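Local atomic coordinates of aspartate aminotransferase (PDB entry 3NRA), a protein that probably catalyses the pyridoxal 5'-phosphate-dependent transfer of the amino group of L-aspartate to 2-oxoglutarate, yielding oxaloacetate and L-glutamate. Residues 133-138 / 187-192. Sequence-based numbering, arbitrary orientation.
Sequences QPDYFA and NPNNPA
Asn189 reaches from the cis-proline loop 187-192 to Pro134 O, joining two loops that follow the parallel strands 128-133 and 182-186 of the large sheet at the cofactor site of this fold-type I, class I aminotransferase. With CG anti to the backbone N (chi1 -179°), its amide extends to Pro134, where ND2 finds the carbonyl oxygen. This hydrogen bond from ND2 to Pro134 O (3.0 Å) is fairly straight, the acceptor nearly in the plane of the Asn189 amide; ND2 gives a second to a water that donates to Asp135 OD2, and OD1 accepts from Ala192 N (2.8 Å), closing an Asx motif. With an alanine here, Pro134 O would probably lose this donor and Ala192 N its acceptor. Pro134 and Pro191 each follow a cis peptide bond, and Pro134 CB meets Pro191 CD at 3.9 Å. The Asn190 amide lies at the edge of the Tyr136 ring, the planes 66° apart, with Asn190 ND2 3.5 Å from Tyr136 CD1. Asn190 ND2 also bonds to O3 of the pyridoxal-phosphate-lysine at position 253 and OD1 to Arg381, while Tyr136 OH pairs with Gln112. Asp135 OD1, also bonded to Ser186, accepts from Tyr136 N (2.7 Å) on its anti side.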
ATOM      1  N   GLN B 133      19.754  -3.000  16.434  1.00 13.30           N
ATOM      2  CA  GLN B 133      19.111  -3.994  17.287  1.00 13.44           C
ATOM      3  C   GLN B 133      19.110  -3.479  18.738  1.00 13.33           C
ATOM      4  O   GLN B 133      20.159  -3.169  19.275  1.00 13.95           O
ATOM      5  CB  GLN B 133      19.882  -5.324  17.212  1.00 13.54           C
ATOM      6  CG  GLN B 133      19.907  -5.941  15.834  1.00 13.95           C
ATOM      7  CD  GLN B 133      20.485  -7.323  15.832  1.00 14.55           C
ATOM      8  OE1 GLN B 133      21.491  -7.578  16.468  1.00 15.90           O
ATOM      9  NE2 GLN B 133      19.855  -8.228  15.099  1.00 16.34           N
ATOM     10  N   PRO B 134      17.935  -3.324  19.353  1.00 14.00           N
ATOM     11  CA  PRO B 134      16.590  -3.491  18.849  1.00 13.60           C
ATOM     12  C   PRO B 134      16.131  -2.335  17.977  1.00 13.58           C
ATOM     13  O   PRO B 134      16.571  -1.179  18.175  1.00 13.51           O
ATOM     14  CB  PRO B 134      15.772  -3.551  20.118  1.00 13.45           C
ATOM     15  CG  PRO B 134      16.527  -2.676  21.051  1.00 14.61           C
ATOM     16  CD  PRO B 134      17.919  -3.017  20.795  1.00 14.03           C
ATOM     17  N   ASP B 135      15.248  -2.634  17.010  1.00 13.51           N
ATOM     18  CA  ASP B 135      14.584  -1.598  16.252  1.00 13.08           C
ATOM     19  C   ASP B 135      13.270  -2.153  15.620  1.00 13.92           C
ATOM     20  O   ASP B 135      12.841  -3.284  15.893  1.00 13.80           O
ATOM     21  CB  ASP B 135      15.547  -1.038  15.173  1.00 13.93           C
ATOM     22  CG  ASP B 135      15.307   0.453  14.854  1.00 12.94           C
ATOM     23  OD1 ASP B 135      14.142   0.885  14.873  1.00 15.49           O
ATOM     24  OD2 ASP B 135      16.280   1.171  14.509  1.00 11.80           O
ATOM     25  N   TYR B 136      12.631  -1.325  14.825  1.00 13.97           N
ATOM     26  CA  TYR B 136      11.285  -1.561  14.339  1.00 14.26           C
ATOM     27  C   TYR B 136      11.171  -2.929  13.646  1.00 14.40           C
ATOM     28  O   TYR B 136      12.094  -3.356  12.927  1.00 14.00           O
ATOM     29  CB  TYR B 136      10.933  -0.420  13.371  1.00 13.63           C
ATOM     30  CG  TYR B 136       9.566  -0.461  12.787  1.00 14.29           C
ATOM     31  CD1 TYR B 136       8.442  -0.192  13.573  1.00 15.33           C
ATOM     32  CD2 TYR B 136       9.377  -0.646  11.422  1.00 13.97           C
ATOM     33  CE1 TYR B 136       7.170  -0.184  13.031  1.00 13.17           C
ATOM     34  CE2 TYR B 136       8.121  -0.642  10.881  1.00 12.58           C
ATOM     35  CZ  TYR B 136       7.010  -0.390  11.704  1.00 14.15           C
ATOM     36  OH  TYR B 136       5.742  -0.377  11.175  1.00 16.46           O
ATOM     37  N   PHE B 137      10.043  -3.610  13.882  1.00 14.67           N
ATOM     38  CA  PHE B 137       9.828  -5.025  13.446  1.00 15.73           C
ATOM     39  C   PHE B 137      10.058  -5.228  11.948  1.00 14.67           C
ATOM     40  O   PHE B 137      10.593  -6.260  11.523  1.00 14.74           O
ATOM     41  CB  PHE B 137       8.407  -5.540  13.866  1.00 15.41           C
ATOM     42  CG  PHE B 137       7.330  -5.315  12.812  1.00 19.58           C
ATOM     43  CD1 PHE B 137       6.731  -4.078  12.659  1.00 21.04           C
ATOM     44  CD2 PHE B 137       6.968  -6.344  11.925  1.00 21.03           C
ATOM     45  CE1 PHE B 137       5.801  -3.842  11.615  1.00 22.12           C
ATOM     46  CE2 PHE B 137       6.029  -6.120  10.916  1.00 24.01           C
ATOM     47  CZ  PHE B 137       5.447  -4.860  10.767  1.00 23.54           C
ATOM     48  N   ALA B 138       9.697  -4.229  11.148  1.00 14.29           N
ATOM     49  CA  ALA B 138       9.773  -4.360   9.677  1.00 15.11           C
ATOM     50  C   ALA B 138      11.215  -4.250   9.108  1.00 14.53           C
ATOM     51  O   ALA B 138      11.459  -4.682   8.008  1.00 15.65           O
ATOM     52  CB  ALA B 138       8.836  -3.330   8.990  1.00 13.77           C
ATOM     53  N   ASN B 187      14.076   6.974  15.062  1.00 12.46           N
ATOM     54  CA  ASN B 187      14.409   7.996  16.037  1.00 12.30           C
ATOM     55  C   ASN B 187      13.166   8.868  16.268  1.00 12.36           C
ATOM     56  O   ASN B 187      12.800   9.612  15.390  1.00 11.98           O
ATOM     57  CB  ASN B 187      15.543   8.880  15.529  1.00 12.67           C
ATOM     58  CG  ASN B 187      16.013   9.856  16.566  1.00 15.01           C
ATOM     59  OD1 ASN B 187      15.812   9.642  17.755  1.00 16.60           O
ATOM     60  ND2 ASN B 187      16.624  10.945  16.128  1.00 10.99           N
ATOM     61  N   PRO B 188      12.499   8.747  17.450  1.00 12.56           N
ATOM     62  CA  PRO B 188      12.814   7.889  18.565  1.00 12.57           C
ATOM     63  C   PRO B 188      12.759   6.401  18.210  1.00 13.52           C
ATOM     64  O   PRO B 188      11.959   5.975  17.333  1.00 13.78           O
ATOM     65  CB  PRO B 188      11.728   8.222  19.573  1.00 13.24           C
ATOM     66  CG  PRO B 188      10.573   8.592  18.760  1.00 13.07           C
ATOM     67  CD  PRO B 188      11.212   9.431  17.673  1.00 13.72           C
ATOM     68  N   ASN B 189      13.631   5.626  18.869  1.00 13.77           N
ATOM     69  CA  ASN B 189      13.662   4.189  18.730  1.00 13.67           C
ATOM     70  C   ASN B 189      12.322   3.550  19.074  1.00 13.03           C
ATOM     71  O   ASN B 189      11.691   3.900  20.094  1.00 13.61           O
ATOM     72  CB  ASN B 189      14.760   3.611  19.607  1.00 13.75           C
ATOM     73  CG  ASN B 189      14.869   2.111  19.488  1.00 14.00           C
ATOM     74  OD1 ASN B 189      14.378   1.371  20.357  1.00 13.45           O
ATOM     75  ND2 ASN B 189      15.538   1.647  18.436  1.00 10.42           N
ATOM     76  N   ASN B 190      11.830   2.742  18.153  1.00 12.29           N
ATOM     77  CA  ASN B 190      10.775   1.782  18.415  1.00 13.29           C
ATOM     78  C   ASN B 190      11.532   0.461  18.478  1.00 12.44           C
ATOM     79  O   ASN B 190      12.099   0.045  17.481  1.00 13.21           O
ATOM     80  CB  ASN B 190       9.751   1.810  17.246  1.00 13.32           C
ATOM     81  CG  ASN B 190       8.570   0.842  17.434  1.00 15.12           C
ATOM     82  OD1 ASN B 190       8.635  -0.129  18.212  1.00 15.91           O
ATOM     83  ND2 ASN B 190       7.491   1.082  16.667  1.00 13.12           N
ATOM     84  N   PRO B 191      11.571  -0.195  19.647  1.00 12.16           N
ATOM     85  CA  PRO B 191      10.625  -0.214  20.742  1.00 12.09           C
ATOM     86  C   PRO B 191      10.968   0.583  22.023  1.00 12.63           C
ATOM     87  O   PRO B 191      10.119   0.656  22.918  1.00 13.09           O
ATOM     88  CB  PRO B 191      10.627  -1.689  21.109  1.00 12.49           C
ATOM     89  CG  PRO B 191      12.081  -2.060  20.966  1.00 11.60           C
ATOM     90  CD  PRO B 191      12.542  -1.321  19.771  1.00 12.29           C
ATOM     91  N   ALA B 192      12.197   1.076  22.165  1.00 13.25           N
ATOM     92  CA  ALA B 192      12.685   1.560  23.492  1.00 14.45           C
ATOM     93  C   ALA B 192      12.234   3.020  23.851  1.00 14.87           C
ATOM     94  O   ALA B 192      12.206   3.398  25.022  1.00 16.37           O
ATOM     95  CB  ALA B 192      14.207   1.428  23.577  1.00 13.92           C
TER
HETATM   96  O   HOH W   1      16.926   3.149  16.221  1.00 10.18           O